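Local coordinates for acyl-CoA synthetase (AMP-forming)/AMP-acid ligase II-like protein (Dyadobacter fermentans, PDB 4GS5) that probably ligates carboxylic acids, perhaps medium-chain fatty acids, to coenzyme A as a member of the ATP-dependent AMP-binding enzyme family, at residues Tyr210-Ile220 against Val230-Asn241. Numbering follows the deposited sequence.
Sequences YGVDERGCLHI and VQTNDLVEIHGN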
loop_
_atom_site.group_PDB
_atom_site.type_symbol
_atom_site.label_atom_id
_atom_site.label_comp_id
_atom_site.label_asym_id
_atom_site.label_seq_id
_atom_site.Cartn_x
_atom_site.Cartn_y
_atom_site.Cartn_z
ATOM N N TYR A 210 7.472 -5.439 -15.057
ATOM C CA TYR A 210 6.377 -5.979 -14.238
ATOM C C TYR A 210 5.710 -7.175 -14.905
ATOM O O TYR A 210 5.822 -7.370 -16.117
ATOM C CB TYR A 210 5.334 -4.893 -13.938
ATOM C CG TYR A 210 4.904 -4.125 -15.174
ATOM C CD1 TYR A 210 3.902 -4.619 -16.005
ATOM C CD2 TYR A 210 5.510 -2.919 -15.520
ATOM C CE1 TYR A 210 3.511 -3.932 -17.147
ATOM C CE2 TYR A 210 5.121 -2.221 -16.666
ATOM C CZ TYR A 210 4.119 -2.735 -17.464
ATOM O OH TYR A 210 3.729 -2.061 -18.595
ATOM N N GLY A 211 5.029 -7.982 -14.101
ATOM C CA GLY A 211 4.345 -9.168 -14.600
ATOM C C GLY A 211 3.708 -9.866 -13.414
ATOM O O GLY A 211 3.792 -9.360 -12.299
ATOM N N VAL A 212 3.083 -11.017 -13.639
ATOM C CA VAL A 212 2.516 -11.798 -12.540
ATOM C C VAL A 212 3.055 -13.228 -12.576
ATOM O O VAL A 212 3.418 -13.720 -13.629
ATOM C CB VAL A 212 0.962 -11.826 -12.593
ATOM C CG1 VAL A 212 0.393 -10.434 -12.344
ATOM C CG2 VAL A 212 0.491 -12.366 -13.933
ATOM N N ASP A 213 3.122 -13.879 -11.419
ATOM C CA ASP A 213 3.493 -15.282 -11.365
ATOM C C ASP A 213 2.255 -16.123 -11.662
ATOM O O ASP A 213 1.216 -15.588 -12.069
ATOM C CB ASP A 213 4.076 -15.641 -9.992
ATOM C CG ASP A 213 3.081 -15.446 -8.868
ATOM O OD1 ASP A 213 1.884 -15.225 -9.158
ATOM O OD2 ASP A 213 3.488 -15.515 -7.690
ATOM N N GLU A 214 2.358 -17.428 -11.438
ATOM C CA GLU A 214 1.276 -18.355 -11.771
ATOM C C GLU A 214 0.025 -18.164 -10.912
ATOM O O GLU A 214 -1.050 -18.666 -11.251
ATOM C CB GLU A 214 1.770 -19.806 -11.681
ATOM C CG GLU A 214 2.890 -20.125 -12.658
ATOM C CD GLU A 214 3.329 -21.585 -12.606
ATOM O OE1 GLU A 214 3.555 -22.108 -11.491
ATOM O OE2 GLU A 214 3.446 -22.209 -13.685
ATOM N N ARG A 215 0.161 -17.433 -9.809
ATOM C CA ARG A 215 -0.970 -17.183 -8.913
ATOM C C ARG A 215 -1.740 -15.941 -9.341
ATOM O O ARG A 215 -2.861 -15.697 -8.881
ATOM C CB ARG A 215 -0.490 -17.008 -7.470
ATOM C CG ARG A 215 0.295 -18.192 -6.902
ATOM C CD ARG A 215 0.923 -17.818 -5.563
ATOM N NE ARG A 215 1.806 -16.658 -5.686
ATOM C CZ ARG A 215 2.188 -15.896 -4.666
ATOM N NH1 ARG A 215 2.998 -14.864 -4.868
ATOM N NH2 ARG A 215 1.757 -16.162 -3.444
ATOM N N GLY A 216 -1.126 -15.155 -10.218
ATOM C CA GLY A 216 -1.655 -13.858 -10.583
ATOM C C GLY A 216 -1.155 -12.741 -9.676
ATOM O O GLY A 216 -1.747 -11.665 -9.640
ATOM N N CYS A 217 -0.071 -12.994 -8.940
ATOM C CA CYS A 217 0.495 -12.003 -8.019
ATOM C C CYS A 217 1.621 -11.181 -8.660
ATOM O O CYS A 217 2.490 -11.714 -9.354
ATOM C CB CYS A 217 1.046 -12.684 -6.764
ATOM S SG CYS A 217 -0.188 -13.379 -5.638
ATOM N N LEU A 218 1.630 -9.891 -8.363
ATOM C CA LEU A 218 2.558 -8.957 -8.992
ATOM C C LEU A 218 4.010 -9.242 -8.636
ATOM O O LEU A 218 4.363 -9.443 -7.460
ATOM C CB LEU A 218 2.217 -7.531 -8.566
ATOM C CG LEU A 218 3.045 -6.379 -9.154
ATOM C CD1 LEU A 218 2.880 -6.309 -10.674
ATOM C CD2 LEU A 218 2.615 -5.056 -8.516
ATOM N N HIS A 219 4.858 -9.266 -9.652
ATOM C CA HIS A 219 6.292 -9.136 -9.393
ATOM C C HIS A 219 6.876 -7.944 -10.154
ATOM O O HIS A 219 6.398 -7.583 -11.234
ATOM C CB HIS A 219 7.045 -10.422 -9.715
ATOM C CG HIS A 219 6.943 -10.835 -11.145
ATOM N ND1 HIS A 219 7.568 -10.148 -12.164
ATOM C CD2 HIS A 219 6.279 -11.860 -11.733
ATOM C CE1 HIS A 219 7.298 -10.736 -13.316
ATOM N NE2 HIS A 219 6.524 -11.782 -13.081
ATOM N N ILE A 220 7.899 -7.321 -9.580
ATOM C CA ILE A 220 8.526 -6.178 -10.221
ATOM C C ILE A 220 10.045 -6.268 -10.148
ATOM O O ILE A 220 10.605 -6.950 -9.274
ATOM C CB ILE A 220 8.041 -4.810 -9.633
ATOM C CG1 ILE A 220 8.396 -4.686 -8.157
ATOM C CG2 ILE A 220 6.515 -4.608 -9.850
ATOM C CD1 ILE A 220 7.442 -5.422 -7.218
ATOM N N VAL A 230 11.309 -8.906 -7.624
ATOM C CA VAL A 230 10.694 -9.008 -6.317
ATOM C C VAL A 230 9.283 -9.539 -6.515
ATOM O O VAL A 230 8.499 -8.964 -7.270
ATOM C CB VAL A 230 10.642 -7.627 -5.634
ATOM C CG1 VAL A 230 9.805 -7.682 -4.361
ATOM C CG2 VAL A 230 12.049 -7.136 -5.336
ATOM N N GLN A 231 8.968 -10.644 -5.849
ATOM C CA GLN A 231 7.659 -11.276 -5.975
ATOM C C GLN A 231 6.783 -10.855 -4.805
ATOM O O GLN A 231 7.124 -11.135 -3.657
ATOM C CB GLN A 231 7.813 -12.802 -5.981
ATOM C CG GLN A 231 6.484 -13.543 -6.143
ATOM C CD GLN A 231 5.796 -13.207 -7.455
ATOM O OE1 GLN A 231 6.270 -13.584 -8.523
ATOM N NE2 GLN A 231 4.685 -12.480 -7.380
ATOM N N THR A 232 5.673 -10.165 -5.080
ATOM C CA THR A 232 4.753 -9.781 -4.007
ATOM C C THR A 232 3.767 -10.909 -3.774
ATOM O O THR A 232 3.775 -11.906 -4.500
ATOM C CB THR A 232 3.947 -8.517 -4.338
ATOM O OG1 THR A 232 3.000 -8.802 -5.387
ATOM C CG2 THR A 232 4.871 -7.387 -4.770
ATOM N N ASN A 233 2.924 -10.760 -2.757
ATOM C CA ASN A 233 1.788 -11.660 -2.595
ATOM C C ASN A 233 0.500 -10.877 -2.869
ATOM O O ASN A 233 -0.575 -11.245 -2.387
ATOM C CB ASN A 233 1.770 -12.299 -1.198
ATOM C CG ASN A 233 2.983 -13.194 -0.937
ATOM O OD1 ASN A 233 3.324 -14.047 -1.754
ATOM N ND2 ASN A 233 3.632 -13.004 0.219
ATOM N N ASP A 234 0.619 -9.792 -3.637
ATOM C CA ASP A 234 -0.554 -9.032 -4.072
ATOM C C ASP A 234 -1.155 -9.573 -5.368
ATOM O O ASP A 234 -0.551 -9.463 -6.434
ATOM C CB ASP A 234 -0.215 -7.548 -4.274
ATOM C CG ASP A 234 0.122 -6.834 -2.971
ATOM O OD1 ASP A 234 -0.427 -7.206 -1.913
ATOM O OD2 ASP A 234 0.939 -5.902 -3.012
ATOM N N LEU A 235 -2.353 -10.142 -5.269
ATOM C CA LEU A 235 -3.159 -10.480 -6.441
ATOM C C LEU A 235 -3.559 -9.200 -7.194
ATOM O O LEU A 235 -4.166 -8.288 -6.617
ATOM C CB LEU A 235 -4.422 -11.201 -5.975
ATOM C CG LEU A 235 -5.100 -12.244 -6.839
ATOM C CD1 LEU A 235 -4.188 -13.452 -7.028
ATOM C CD2 LEU A 235 -6.417 -12.653 -6.179
ATOM N N VAL A 236 -3.252 -9.140 -8.488
ATOM C CA VAL A 236 -3.511 -7.938 -9.272
ATOM C C VAL A 236 -4.074 -8.280 -10.648
ATOM O O VAL A 236 -3.974 -9.401 -11.110
ATOM C CB VAL A 236 -2.225 -7.076 -9.464
ATOM C CG1 VAL A 236 -1.590 -6.727 -8.089
ATOM C CG2 VAL A 236 -1.201 -7.790 -10.349
ATOM N N GLU A 237 -4.652 -7.294 -11.307
ATOM C CA GLU A 237 -4.927 -7.423 -12.723
ATOM C C GLU A 237 -4.174 -6.322 -13.426
ATOM O O GLU A 237 -4.388 -5.144 -13.143
ATOM C CB GLU A 237 -6.423 -7.297 -12.992
ATOM C CG GLU A 237 -7.191 -8.571 -12.734
ATOM C CD GLU A 237 -7.095 -9.558 -13.891
ATOM O OE1 GLU A 237 -6.477 -9.217 -14.929
ATOM O OE2 GLU A 237 -7.639 -10.678 -13.762
ATOM N N ILE A 238 -3.273 -6.700 -14.325
ATOM C CA ILE A 238 -2.536 -5.714 -15.111
ATOM C C ILE A 238 -3.367 -5.203 -16.302
ATOM O O ILE A 238 -4.064 -5.973 -16.951
ATOM C CB ILE A 238 -1.144 -6.258 -15.538
ATOM C CG1 ILE A 238 -0.254 -6.405 -14.291
ATOM C CG2 ILE A 238 -0.473 -5.338 -16.554
ATOM C CD1 ILE A 238 1.073 -7.058 -14.534
ATOM N N HIS A 239 -3.298 -3.901 -16.559
ATOM C CA HIS A 239 -3.976 -3.289 -17.708
ATOM C C HIS A 239 -3.005 -2.332 -18.396
ATOM O O HIS A 239 -2.809 -1.191 -17.944
ATOM C CB HIS A 239 -5.189 -2.480 -17.243
ATOM C CG HIS A 239 -6.242 -3.292 -16.565
ATOM N ND1 HIS A 239 -6.364 -3.363 -15.191
ATOM C CD2 HIS A 239 -7.230 -4.064 -17.067
ATOM C CE1 HIS A 239 -7.380 -4.146 -14.881
ATOM N NE2 HIS A 239 -7.918 -4.592 -16.004
ATOM N N GLY A 240 -2.366 -2.783 -19.463
ATOM C CA GLY A 240 -1.317 -1.979 -20.063
ATOM C C GLY A 240 -0.268 -1.683 -18.996
ATOM O O GLY A 240 0.057 -2.550 -18.186
ATOM N N ASN A 241 0.245 -0.457 -18.959
ATOM C CA ASN A 241 1.298 -0.114 -18.004
ATOM C C ASN A 241 0.815 0.299 -16.606
ATOM O O ASN A 241 1.344 1.238 -16.011
ATOM C CB ASN A 241 2.186 0.987 -18.581
ATOM C CG ASN A 241 1.528 2.348 -18.518
ATOM O OD1 ASN A 241 0.298 2.465 -18.583
ATOM N ND2 ASN A 241 2.346 3.390 -18.378
#
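An antiparallel beta hairpin joins Cys217-Ile220 to the strongly curved strand Val230-Ile238, with a beta bulge where the register slips by two between the non-hydrogen-bonded pairs Cys217-Leu235 and His219-Gln231. Next to the connecting loop, Ile220 and Val230 form a hydrogen-bonded pair, Val230 N lying 2.7 Å from Ile220 O. Within the bulge Leu218 O accepts twice from Thr232, from its backbone N and, on an in-plane lone pair, from OG1 at 2.6 Å. The same hydroxyl receives Asp234 N in an ST turn, while Leu218 N donates to Asp234 O. Gln231, bent at chi2 (61°), folds its amide back over the bulge, and NE2 reaches Cys217 O at 3.0 Å from above the carbonyl plane, facing Asp213 N on the other side.

Beside it, Arg215 NH1 and NH2 both donate to Asn233 OD1, NH2 at 3.1 Å, the guanidinium perpendicular to the amide and laid over Cys217 SG. Asp213 steadies this arginine: OD2 takes NE and NH1 in a salt bridge (NE-OD2 2.9 Å), and OD1 accepts Arg215 N in an Asx turn, and Cys217 N just beyond the type I turn, from opposite faces of the carboxylate. With an alanine here, the guanidinium would probably lose its countercharge and be freer to swing away from Asn233.

Farther along, Val236 CG2 packs 3.7 Å from Val212 CG1, and Ile238 CD1 lies obliquely against the Tyr210 ring. Strand 242-248 pairs with the other edge of 230-238, and its Phe243 side chain touches Leu218 and Val236; Phe204 of strand 202-204 stacks on Tyr210, and Tyr179 OH is hydrogen-bonded to Asp234 OD2.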